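Local coordinates for alpha-pyrone synthesis polyketide synthase-like Pks18 (Mycobacterium tuberculosis, PDB 1TED), which probably extends medium- and long-chain acyl-CoA starters with malonyl-CoA to make tri- and tetraketide alpha-pyrones, at residues H107-H112 with L140-G145; H221-D226 with G315-I320; D262-G267 with I273-S278; S287-V292 with F375-G380. All coordinates share one frame; numbering follows the deposited sequence.

Interactions 1 and 4 are buried contacts that set a helix against a strand of the same nine-stranded sheet, on opposite sides of the chain centre. Both rest on phenylalanine packing and have no hydrogen bond across them. Interactions 2 and 3 are partly buried. Interaction 2 is a sparse van der Waals contact between the family's N- and C-terminal regions. Interaction 3 is a hairpin held by backbone hydrogen bonds. Interactions 3 and 4 also meet the second subunit. Interactions 1, 2 and 3 all touch the myristic acid. I273 of interaction 3 packs on S143 to G145, C275 meets F224, and I264 meets F377 to P379, which places the hairpin between the other three.

Interaction 1: residues H107-H112 with L140-G145; sequences HLFYEH and LATSTG. With MYR (myristic acid), chain E.
F109 lays one face of its ring on G145. The CA of G145 sits 3.4 Å from the centroid of the F109 ring and only 8° off the ring normal, a close CH-pi contact. Two further groups approach the ring obliquely. The carbonyl O of T144 is 3.3 Å from F109 CD1, and the methyl CG2 of T142 is 3.6 Å from F109 CZ. F109 CG lies anti to the backbone N (chi1 167°), which carries the ring away from its helix and under G145 CA. T142 comes to meet it from the opposite direction.

The next shell fixes the strand end. T142 OG1 bonds back to A141 O at 2.7 Å, with poor geometry, the hydroxyl above the carbonyl plane. It also makes a weak bond to I202 O of the neighbouring strand. T144 OG1 is 3.8 Å from F109 CE1, but its hydrogen bonds go to L204 N and E203 OE2. The same carboxylate of E203 also holds S143 N. On the ligand side, T144 CG2 lies 3.7 Å from C12 of the myristic acid. The terminal C14 of the ligand is 3.0 Å from S143 O. This turn therefore lines the far end of the acyl tunnel.

Helix 102-125 is thus seated on the C-terminal end of strand 135-142. F109 also packs on V151 of helix 151-159 and on L204 of strand 196-204, the sheet neighbour of 135-142.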
# COMPACT_ATOMS: atom_id res chain seq x y z
N HIS A 107 10.01 13.31 -7.24
CA HIS A 107 10.56 13.09 -8.57
C HIS A 107 12.01 12.68 -8.33
O HIS A 107 12.54 11.79 -9.00
CB HIS A 107 10.51 14.37 -9.42
CG HIS A 107 9.20 14.57 -10.13
ND1 HIS A 107 8.72 13.68 -11.07
CD2 HIS A 107 8.26 15.54 -10.02
CE1 HIS A 107 7.54 14.09 -11.50
NE2 HIS A 107 7.24 15.22 -10.88
N LEU A 108 12.66 13.31 -7.36
CA LEU A 108 14.03 12.93 -7.06
C LEU A 108 14.05 11.47 -6.62
O LEU A 108 14.96 10.72 -6.96
CB LEU A 108 14.61 13.81 -5.95
CG LEU A 108 15.74 14.77 -6.36
CD1 LEU A 108 16.37 15.35 -5.09
CD2 LEU A 108 16.80 14.04 -7.18
N PHE A 109 13.02 11.08 -5.87
CA PHE A 109 12.92 9.70 -5.40
C PHE A 109 12.81 8.77 -6.61
O PHE A 109 13.55 7.80 -6.73
CB PHE A 109 11.68 9.53 -4.50
CG PHE A 109 11.32 8.09 -4.23
CD1 PHE A 109 11.88 7.40 -3.16
CD2 PHE A 109 10.43 7.41 -5.07
CE1 PHE A 109 11.57 6.05 -2.93
CE2 PHE A 109 10.11 6.08 -4.85
CZ PHE A 109 10.68 5.40 -3.78
N TYR A 110 11.87 9.08 -7.50
CA TYR A 110 11.66 8.24 -8.67
C TYR A 110 12.93 8.09 -9.48
O TYR A 110 13.33 6.99 -9.83
CB TYR A 110 10.56 8.82 -9.55
CG TYR A 110 10.16 7.92 -10.70
CD1 TYR A 110 9.33 6.82 -10.50
CD2 TYR A 110 10.63 8.17 -11.99
CE1 TYR A 110 8.95 5.99 -11.56
CE2 TYR A 110 10.26 7.34 -13.06
CZ TYR A 110 9.42 6.26 -12.83
OH TYR A 110 9.07 5.45 -13.87
N GLU A 111 13.57 9.22 -9.78
CA GLU A 111 14.79 9.23 -10.58
C GLU A 111 15.87 8.27 -10.07
O GLU A 111 16.48 7.56 -10.86
CB GLU A 111 15.35 10.66 -10.63
CG GLU A 111 16.56 10.83 -11.53
CD GLU A 111 17.16 12.22 -11.42
OE1 GLU A 111 16.37 13.20 -11.33
OE2 GLU A 111 18.40 12.34 -11.42
N HIS A 112 16.09 8.23 -8.75
CA HIS A 112 17.10 7.34 -8.19
C HIS A 112 16.58 5.96 -7.79
O HIS A 112 17.33 4.99 -7.79
CB HIS A 112 17.79 7.97 -6.97
CG HIS A 112 18.70 9.10 -7.31
ND1 HIS A 112 18.27 10.41 -7.37
CD2 HIS A 112 20.01 9.12 -7.65
CE1 HIS A 112 19.28 11.19 -7.72
NE2 HIS A 112 20.35 10.43 -7.90
N LEU A 140 5.50 -3.82 -3.94
CA LEU A 140 6.47 -2.76 -3.76
C LEU A 140 6.17 -1.99 -2.47
O LEU A 140 5.06 -1.48 -2.29
CB LEU A 140 6.42 -1.83 -4.97
CG LEU A 140 7.48 -0.75 -5.19
CD1 LEU A 140 7.30 0.37 -4.18
CD2 LEU A 140 8.87 -1.38 -5.11
N ALA A 141 7.16 -1.91 -1.58
CA ALA A 141 6.99 -1.19 -0.34
C ALA A 141 7.97 -0.03 -0.22
O ALA A 141 9.14 -0.14 -0.62
CB ALA A 141 7.16 -2.13 0.84
N THR A 142 7.49 1.08 0.35
CA THR A 142 8.30 2.28 0.56
C THR A 142 7.55 3.22 1.50
O THR A 142 6.33 3.14 1.63
CB THR A 142 8.53 3.09 -0.74
OG1 THR A 142 8.81 2.20 -1.82
CG2 THR A 142 9.69 4.07 -0.56
N SER A 143 8.30 4.11 2.13
CA SER A 143 7.73 5.12 3.01
C SER A 143 8.46 6.43 2.74
O SER A 143 8.30 7.41 3.47
CB SER A 143 7.89 4.71 4.48
OG SER A 143 7.02 3.63 4.79
N THR A 144 9.25 6.46 1.67
CA THR A 144 10.04 7.64 1.31
C THR A 144 9.83 8.17 -0.11
O THR A 144 10.59 9.01 -0.57
CB THR A 144 11.55 7.37 1.50
OG1 THR A 144 11.90 6.15 0.84
CG2 THR A 144 11.91 7.27 2.98
N GLY A 145 8.79 7.68 -0.80
CA GLY A 145 8.54 8.10 -2.17
C GLY A 145 7.17 8.68 -2.49
O GLY A 145 6.86 9.79 -2.11
C1 MYR E . 22.60 13.22 6.26
O1 MYR E . 23.71 12.78 5.97
O2 MYR E . 22.47 13.90 7.28
C2 MYR E . 21.39 12.92 5.37
C3 MYR E . 20.40 12.00 6.08
C4 MYR E . 19.20 11.68 5.18
C5 MYR E . 18.18 10.80 5.89
C6 MYR E . 17.52 11.51 7.08
C7 MYR E . 16.60 12.65 6.65
C8 MYR E . 15.35 12.15 5.91
C9 MYR E . 14.48 11.28 6.81
C10 MYR E . 13.32 10.67 6.02
C11 MYR E . 12.48 9.75 6.91
C12 MYR E . 11.35 9.10 6.11
C13 MYR E . 10.56 8.12 6.98
C14 MYR E . 9.46 7.43 6.19

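Interaction 2: residues H221-D226 with G315-I320; sequences HSLFGD and GGPKII. With MYR (myristic acid), chain E.
L223 reaches across to the start of helix 317-327 with its two terminal methyls. CD1 lies 4.1 Å from G315 O. CD2 lies 4.4 Å from P317 CD. The contact is light and made by van der Waals touch, with no hydrogen bond across it. L223 CG is anti to the carbonyl carbon (chi1 -66°). CD1 continues the chain in extended form to the G315 carbonyl, while CD2 branches off toward the P317 ring. G316 is the N-cap residue, and its O accepts a bond from I320 N at 3.2 Å. Its backbone angles suit glycine.

The contact joins the two halves of the thiolase fold beside the acyl tunnel. H221, substrate-binding by similarity, has CG anti to its carbonyl carbon (chi1 -74°), which turns one ring face to the myristic acid. Ligand C7 stands 3.1 Å above the H221 ring plane, over its centre. F224 has the same first torsion but meets the acyl chain of the ligand with its ring edge. C11 lies near the ring plane, 3.5 Å from F224 CD2. F224 CB touches C5 and C6. The H221 ring also meets that of F211. R81 donates to both H221 O and F224 O.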
# COMPACT_ATOMS: atom_id res chain seq x y z
N HIS A 221 18.30 12.24 10.98
CA HIS A 221 19.30 12.54 9.97
C HIS A 221 20.66 11.92 10.28
O HIS A 221 21.54 11.89 9.42
CB HIS A 221 19.43 14.05 9.80
CG HIS A 221 18.29 14.66 9.05
ND1 HIS A 221 18.47 15.39 7.89
CD2 HIS A 221 16.96 14.67 9.29
CE1 HIS A 221 17.30 15.82 7.45
NE2 HIS A 221 16.37 15.39 8.28
N SER A 222 20.83 11.42 11.50
CA SER A 222 22.09 10.80 11.86
C SER A 222 21.95 9.29 11.73
O SER A 222 22.95 8.56 11.70
CB SER A 222 22.50 11.16 13.30
OG SER A 222 21.81 10.36 14.25
N LEU A 223 20.71 8.81 11.63
CA LEU A 223 20.47 7.37 11.54
C LEU A 223 19.99 6.79 10.21
O LEU A 223 20.41 5.70 9.82
CB LEU A 223 19.45 6.96 12.62
CG LEU A 223 19.85 7.06 14.09
CD1 LEU A 223 18.69 6.56 14.95
CD2 LEU A 223 21.10 6.24 14.36
N PHE A 224 19.12 7.51 9.51
CA PHE A 224 18.56 7.01 8.27
C PHE A 224 19.46 6.99 7.03
O PHE A 224 20.21 7.92 6.75
CB PHE A 224 17.26 7.78 7.98
CG PHE A 224 16.19 7.56 9.03
CD1 PHE A 224 16.48 6.93 10.24
CD2 PHE A 224 14.88 7.98 8.80
CE1 PHE A 224 15.49 6.72 11.20
CE2 PHE A 224 13.88 7.78 9.77
CZ PHE A 224 14.18 7.15 10.96
N GLY A 225 19.39 5.88 6.29
CA GLY A 225 20.19 5.70 5.09
C GLY A 225 19.35 5.21 3.92
O GLY A 225 18.13 5.08 4.03
N ASP A 226 20.02 4.92 2.80
CA ASP A 226 19.34 4.47 1.58
C ASP A 226 19.63 3.01 1.23
O ASP A 226 20.75 2.53 1.41
CB ASP A 226 19.78 5.36 0.39
CG ASP A 226 19.28 6.80 0.51
OD1 ASP A 226 18.81 7.20 1.60
OD2 ASP A 226 19.35 7.53 -0.51
N GLY A 315 17.10 -0.72 13.49
CA GLY A 315 16.66 0.65 13.34
C GLY A 315 17.52 1.66 14.07
O GLY A 315 17.44 2.85 13.80
N GLY A 316 18.36 1.17 14.97
CA GLY A 316 19.22 2.06 15.73
C GLY A 316 19.66 1.41 17.03
O GLY A 316 19.01 0.48 17.50
N PRO A 317 20.75 1.88 17.64
CA PRO A 317 21.20 1.26 18.89
C PRO A 317 20.11 0.98 19.93
O PRO A 317 20.04 -0.13 20.45
CB PRO A 317 22.27 2.23 19.39
CG PRO A 317 21.89 3.54 18.73
CD PRO A 317 21.52 3.10 17.35
N LYS A 318 19.25 1.95 20.23
CA LYS A 318 18.19 1.75 21.22
C LYS A 318 17.16 0.68 20.85
O LYS A 318 16.59 0.04 21.74
CB LYS A 318 17.46 3.06 21.51
CG LYS A 318 18.32 4.14 22.12
CD LYS A 318 17.52 5.40 22.41
CE LYS A 318 18.43 6.54 22.84
NZ LYS A 318 17.68 7.79 23.10
N ILE A 319 16.91 0.50 19.56
CA ILE A 319 15.93 -0.49 19.10
C ILE A 319 16.46 -1.91 19.23
O ILE A 319 15.75 -2.81 19.68
CB ILE A 319 15.55 -0.21 17.63
CG1 ILE A 319 14.97 1.20 17.52
CG2 ILE A 319 14.58 -1.27 17.13
CD1 ILE A 319 14.54 1.56 16.13
N ILE A 320 17.72 -2.11 18.83
CA ILE A 320 18.35 -3.43 18.93
C ILE A 320 18.50 -3.76 20.42
O ILE A 320 18.13 -4.83 20.88
CB ILE A 320 19.75 -3.43 18.24
CG1 ILE A 320 19.58 -3.10 16.75
CG2 ILE A 320 20.43 -4.80 18.39
CD1 ILE A 320 20.88 -3.10 15.95
C1 MYR E . 22.60 13.22 6.26
O1 MYR E . 23.71 12.78 5.97
O2 MYR E . 22.47 13.90 7.28
C2 MYR E . 21.39 12.92 5.37
C3 MYR E . 20.40 12.00 6.08
C4 MYR E . 19.20 11.68 5.18
C5 MYR E . 18.18 10.80 5.89
C6 MYR E . 17.52 11.51 7.08
C7 MYR E . 16.60 12.65 6.65
C8 MYR E . 15.35 12.15 5.91
C9 MYR E . 14.48 11.28 6.81
C10 MYR E . 13.32 10.67 6.02
C11 MYR E . 12.48 9.75 6.91
C12 MYR E . 11.35 9.10 6.11
C13 MYR E . 10.56 8.12 6.98
C14 MYR E . 9.46 7.43 6.19

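Interaction 3: residues D262-G267 with I273-S278; sequences DGIVLG and ITCELS. With MYR (myristic acid), chain E.
The flat carboxylate of E276 sets its oxygen OE1 against methyl CG1 of V265, 3.4 Å away. The two side chains cross at a slant. Both carboxylate oxygens have hydrogen-bond partners outside the hairpin, and OE2 forms a long, weak ion pair with R103 of the second subunit. The carboxylate of D262 comes alongside S278, with OD2 3.5 Å from OG, but no bond joins them. D262 OD1 bonds to Y284 OH, and S278 OG caps N280 N.

The sheet itself is an antiparallel hairpin. G267 and T274 exchange two backbone bonds, as do V265 and E276, and S278 N adds a fifth bond to G263 O. The bond from E276 N to V265 O is nearly straight (167°) and lies in the carbonyl plane. E276 O accepts V265 N at 2.9 Å and a water at 2.8 Å. That water also donates to D262 O at 2.8 Å, linking the two segments beside the V265-E276 pair.

V265, T274 and E276 lie on one face, where R103 of the second subunit packs. I264, L266, C275 and L277 lie on the other. There L266 CD2 touches C275 CB at 3.6 Å, and I264 runs side by side with L277. C275 CB also meets C13 of the myristic acid at 3.8 Å, and I273 CG2 lies near C14, so this end of the hairpin lines the acyl tunnel.

L277 and E276 lean on helix 215-223, L266 reaches F172, and S278 leads into helix 281-299.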
# COMPACT_ATOMS: atom_id res chain seq x y z
N ASP A 262 1.77 7.03 19.56
CA ASP A 262 2.75 8.10 19.41
C ASP A 262 4.16 7.58 19.23
O ASP A 262 5.11 8.36 19.16
CB ASP A 262 2.71 9.01 20.64
CG ASP A 262 3.36 8.37 21.86
OD1 ASP A 262 3.22 7.14 22.05
OD2 ASP A 262 4.00 9.10 22.65
N GLY A 263 4.31 6.26 19.17
CA GLY A 263 5.63 5.67 19.03
C GLY A 263 6.37 5.97 17.74
O GLY A 263 7.49 6.50 17.77
N ILE A 264 5.77 5.63 16.60
CA ILE A 264 6.37 5.87 15.29
C ILE A 264 5.38 6.65 14.44
O ILE A 264 4.35 6.11 14.02
CB ILE A 264 6.72 4.53 14.57
CG1 ILE A 264 7.74 3.75 15.39
CG2 ILE A 264 7.25 4.82 13.15
CD1 ILE A 264 7.99 2.33 14.91
N VAL A 265 5.68 7.92 14.20
CA VAL A 265 4.79 8.76 13.42
C VAL A 265 5.40 9.16 12.09
O VAL A 265 6.50 9.71 12.04
CB VAL A 265 4.41 10.02 14.21
CG1 VAL A 265 3.60 10.96 13.36
CG2 VAL A 265 3.61 9.63 15.43
N LEU A 266 4.68 8.88 11.01
CA LEU A 266 5.14 9.22 9.68
C LEU A 266 4.21 10.28 9.10
O LEU A 266 3.01 10.24 9.32
CB LEU A 266 5.14 7.98 8.77
CG LEU A 266 5.94 6.79 9.30
CD1 LEU A 266 5.92 5.66 8.27
CD2 LEU A 266 7.36 7.22 9.62
N GLY A 267 4.79 11.23 8.38
CA GLY A 267 3.97 12.29 7.81
C GLY A 267 4.61 12.90 6.59
O GLY A 267 5.78 12.64 6.30
N ILE A 273 9.17 14.05 3.36
CA ILE A 273 8.55 13.09 4.25
C ILE A 273 9.41 13.06 5.51
O ILE A 273 10.62 13.29 5.45
CB ILE A 273 8.51 11.69 3.63
CG1 ILE A 273 7.58 11.70 2.41
CG2 ILE A 273 8.06 10.67 4.66
CD1 ILE A 273 7.67 10.45 1.57
N THR A 274 8.78 12.80 6.65
CA THR A 274 9.50 12.77 7.90
C THR A 274 8.98 11.65 8.80
O THR A 274 7.91 11.09 8.56
CB THR A 274 9.35 14.11 8.63
OG1 THR A 274 10.28 14.16 9.72
CG2 THR A 274 7.93 14.27 9.16
N CYS A 275 9.76 11.33 9.83
CA CYS A 275 9.40 10.30 10.80
C CYS A 275 9.65 10.88 12.19
O CYS A 275 10.75 11.34 12.49
CB CYS A 275 10.25 9.05 10.60
SG CYS A 275 10.12 7.82 11.94
N GLU A 276 8.62 10.88 13.04
CA GLU A 276 8.76 11.40 14.39
C GLU A 276 8.70 10.24 15.38
O GLU A 276 7.69 9.53 15.46
CB GLU A 276 7.65 12.42 14.70
CG GLU A 276 7.68 13.64 13.78
CD GLU A 276 6.36 14.38 13.75
OE1 GLU A 276 5.34 13.79 14.19
OE2 GLU A 276 6.33 15.54 13.29
N LEU A 277 9.80 10.04 16.11
CA LEU A 277 9.93 8.96 17.09
C LEU A 277 9.76 9.48 18.51
O LEU A 277 10.25 10.56 18.86
CB LEU A 277 11.29 8.29 16.94
CG LEU A 277 11.58 7.74 15.54
CD1 LEU A 277 13.02 7.28 15.45
CD2 LEU A 277 10.62 6.60 15.24
N SER A 278 9.06 8.71 19.33
CA SER A 278 8.81 9.07 20.72
C SER A 278 9.95 8.65 21.64
O SER A 278 10.67 7.68 21.37
CB SER A 278 7.51 8.41 21.19
OG SER A 278 7.45 8.36 22.60
C1 MYR E . 22.60 13.22 6.26
O1 MYR E . 23.71 12.78 5.97
O2 MYR E . 22.47 13.90 7.28
C2 MYR E . 21.39 12.92 5.37
C3 MYR E . 20.40 12.00 6.08
C4 MYR E . 19.20 11.68 5.18
C5 MYR E . 18.18 10.80 5.89
C6 MYR E . 17.52 11.51 7.08
C7 MYR E . 16.60 12.65 6.65
C8 MYR E . 15.35 12.15 5.91
C9 MYR E . 14.48 11.28 6.81
C10 MYR E . 13.32 10.67 6.02
C11 MYR E . 12.48 9.75 6.91
C12 MYR E . 11.35 9.10 6.11
C13 MYR E . 10.56 8.12 6.98
C14 MYR E . 9.46 7.43 6.19
O HOH W 1 6.24 10.44 17.70

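Interaction 4: residues S287-V292 with F375-G380; sequences SGVAPV and FAFGPG
V289 meets two phenylalanines with its two methyls, one each. CG1 lies 3.7 Å from F375 CZ and approaches that ring obliquely. CG2 lies 3.6 Å from F377 CZ, at the ring edge and near its plane. In both pairs the side chains cross at about a right angle. The two rings leave strand 370-378 on the same side of the sheet, from alternate residues. They reach V289 by different torsions. F375 CG lies between its backbone N and carbonyl carbon (chi1 59°), while F377 CG is anti to its carbonyl carbon (chi1 -54°).

This is the tight part of the contact. All three residues are buried. S323 of helix 317-327 touches both rings, and S326 and L327 of the same helix cover V289. F253 of strand 247-256 packs on F375. The F377 side chain is about 6 Å from that of C175, the nucleophile by similarity.

The other side of helix 281-299 is looser. S287 and P291 are exposed and lie well clear of the strand. The helix is kinked at P291, whose N has no bond to the turn before. S287 OG bonds back to G283 O within its own helix.

No polar atom bridges the two segments. The helix is held on the thiolase-fold sheet here by methyl-to-ring packing, so the fit depends on shape and burial rather than on directed bonds.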
# COMPACT_ATOMS: atom_id res chain seq x y z
N SER A 287 8.88 -3.89 26.34
CA SER A 287 7.75 -4.59 26.92
C SER A 287 6.83 -5.21 25.88
O SER A 287 5.92 -5.99 26.22
CB SER A 287 6.96 -3.65 27.83
OG SER A 287 6.44 -2.56 27.11
N GLY A 288 7.07 -4.90 24.61
CA GLY A 288 6.23 -5.45 23.56
C GLY A 288 6.80 -6.68 22.88
O GLY A 288 6.05 -7.57 22.49
N VAL A 289 8.12 -6.74 22.75
CA VAL A 289 8.76 -7.87 22.07
C VAL A 289 8.56 -9.23 22.74
O VAL A 289 7.89 -10.10 22.18
CB VAL A 289 10.27 -7.59 21.86
CG1 VAL A 289 10.95 -8.77 21.20
CG2 VAL A 289 10.44 -6.36 20.99
N ALA A 290 9.12 -9.42 23.92
CA ALA A 290 8.99 -10.70 24.62
C ALA A 290 7.62 -11.39 24.57
O ALA A 290 7.51 -12.54 24.16
CB ALA A 290 9.44 -10.55 26.06
N PRO A 291 6.55 -10.70 25.00
CA PRO A 291 5.24 -11.36 24.96
C PRO A 291 4.76 -11.85 23.58
O PRO A 291 4.24 -12.96 23.46
CB PRO A 291 4.30 -10.33 25.59
CG PRO A 291 4.99 -9.03 25.33
CD PRO A 291 6.44 -9.34 25.54
N VAL A 292 4.96 -11.04 22.54
CA VAL A 292 4.55 -11.45 21.20
C VAL A 292 5.42 -12.60 20.67
O VAL A 292 4.90 -13.60 20.16
CB VAL A 292 4.66 -10.29 20.19
CG1 VAL A 292 3.89 -10.64 18.94
CG2 VAL A 292 4.13 -9.03 20.82
N PHE A 375 11.90 -9.68 13.15
CA PHE A 375 10.83 -8.75 13.48
C PHE A 375 11.31 -7.32 13.36
O PHE A 375 12.50 -7.05 13.46
CB PHE A 375 10.23 -9.02 14.87
CG PHE A 375 11.21 -8.93 16.01
CD1 PHE A 375 11.65 -7.70 16.47
CD2 PHE A 375 11.66 -10.08 16.63
CE1 PHE A 375 12.54 -7.63 17.53
CE2 PHE A 375 12.55 -10.01 17.70
CZ PHE A 375 12.98 -8.78 18.15
N ALA A 376 10.35 -6.43 13.13
CA ALA A 376 10.62 -5.01 12.99
C ALA A 376 9.42 -4.28 13.58
O ALA A 376 8.44 -4.92 13.98
CB ALA A 376 10.81 -4.65 11.53
N PHE A 377 9.50 -2.95 13.61
CA PHE A 377 8.43 -2.15 14.18
C PHE A 377 7.80 -1.15 13.22
O PHE A 377 8.49 -0.33 12.61
CB PHE A 377 8.97 -1.43 15.42
CG PHE A 377 9.58 -2.37 16.42
CD1 PHE A 377 8.78 -3.15 17.24
CD2 PHE A 377 10.96 -2.53 16.48
CE1 PHE A 377 9.34 -4.09 18.10
CE2 PHE A 377 11.54 -3.48 17.33
CZ PHE A 377 10.73 -4.26 18.14
N GLY A 378 6.49 -1.25 13.08
CA GLY A 378 5.76 -0.35 12.19
C GLY A 378 4.95 0.67 12.96
O GLY A 378 4.76 0.53 14.18
N PRO A 379 4.46 1.73 12.29
CA PRO A 379 3.67 2.76 12.97
C PRO A 379 2.48 2.20 13.75
O PRO A 379 2.03 1.08 13.51
CB PRO A 379 3.26 3.70 11.83
CG PRO A 379 3.39 2.84 10.59
CD PRO A 379 4.61 2.03 10.86
N GLY A 380 2.00 3.01 14.69
CA GLY A 380 0.90 2.62 15.56
C GLY A 380 1.58 1.78 16.61
O GLY A 380 1.09 1.54 17.72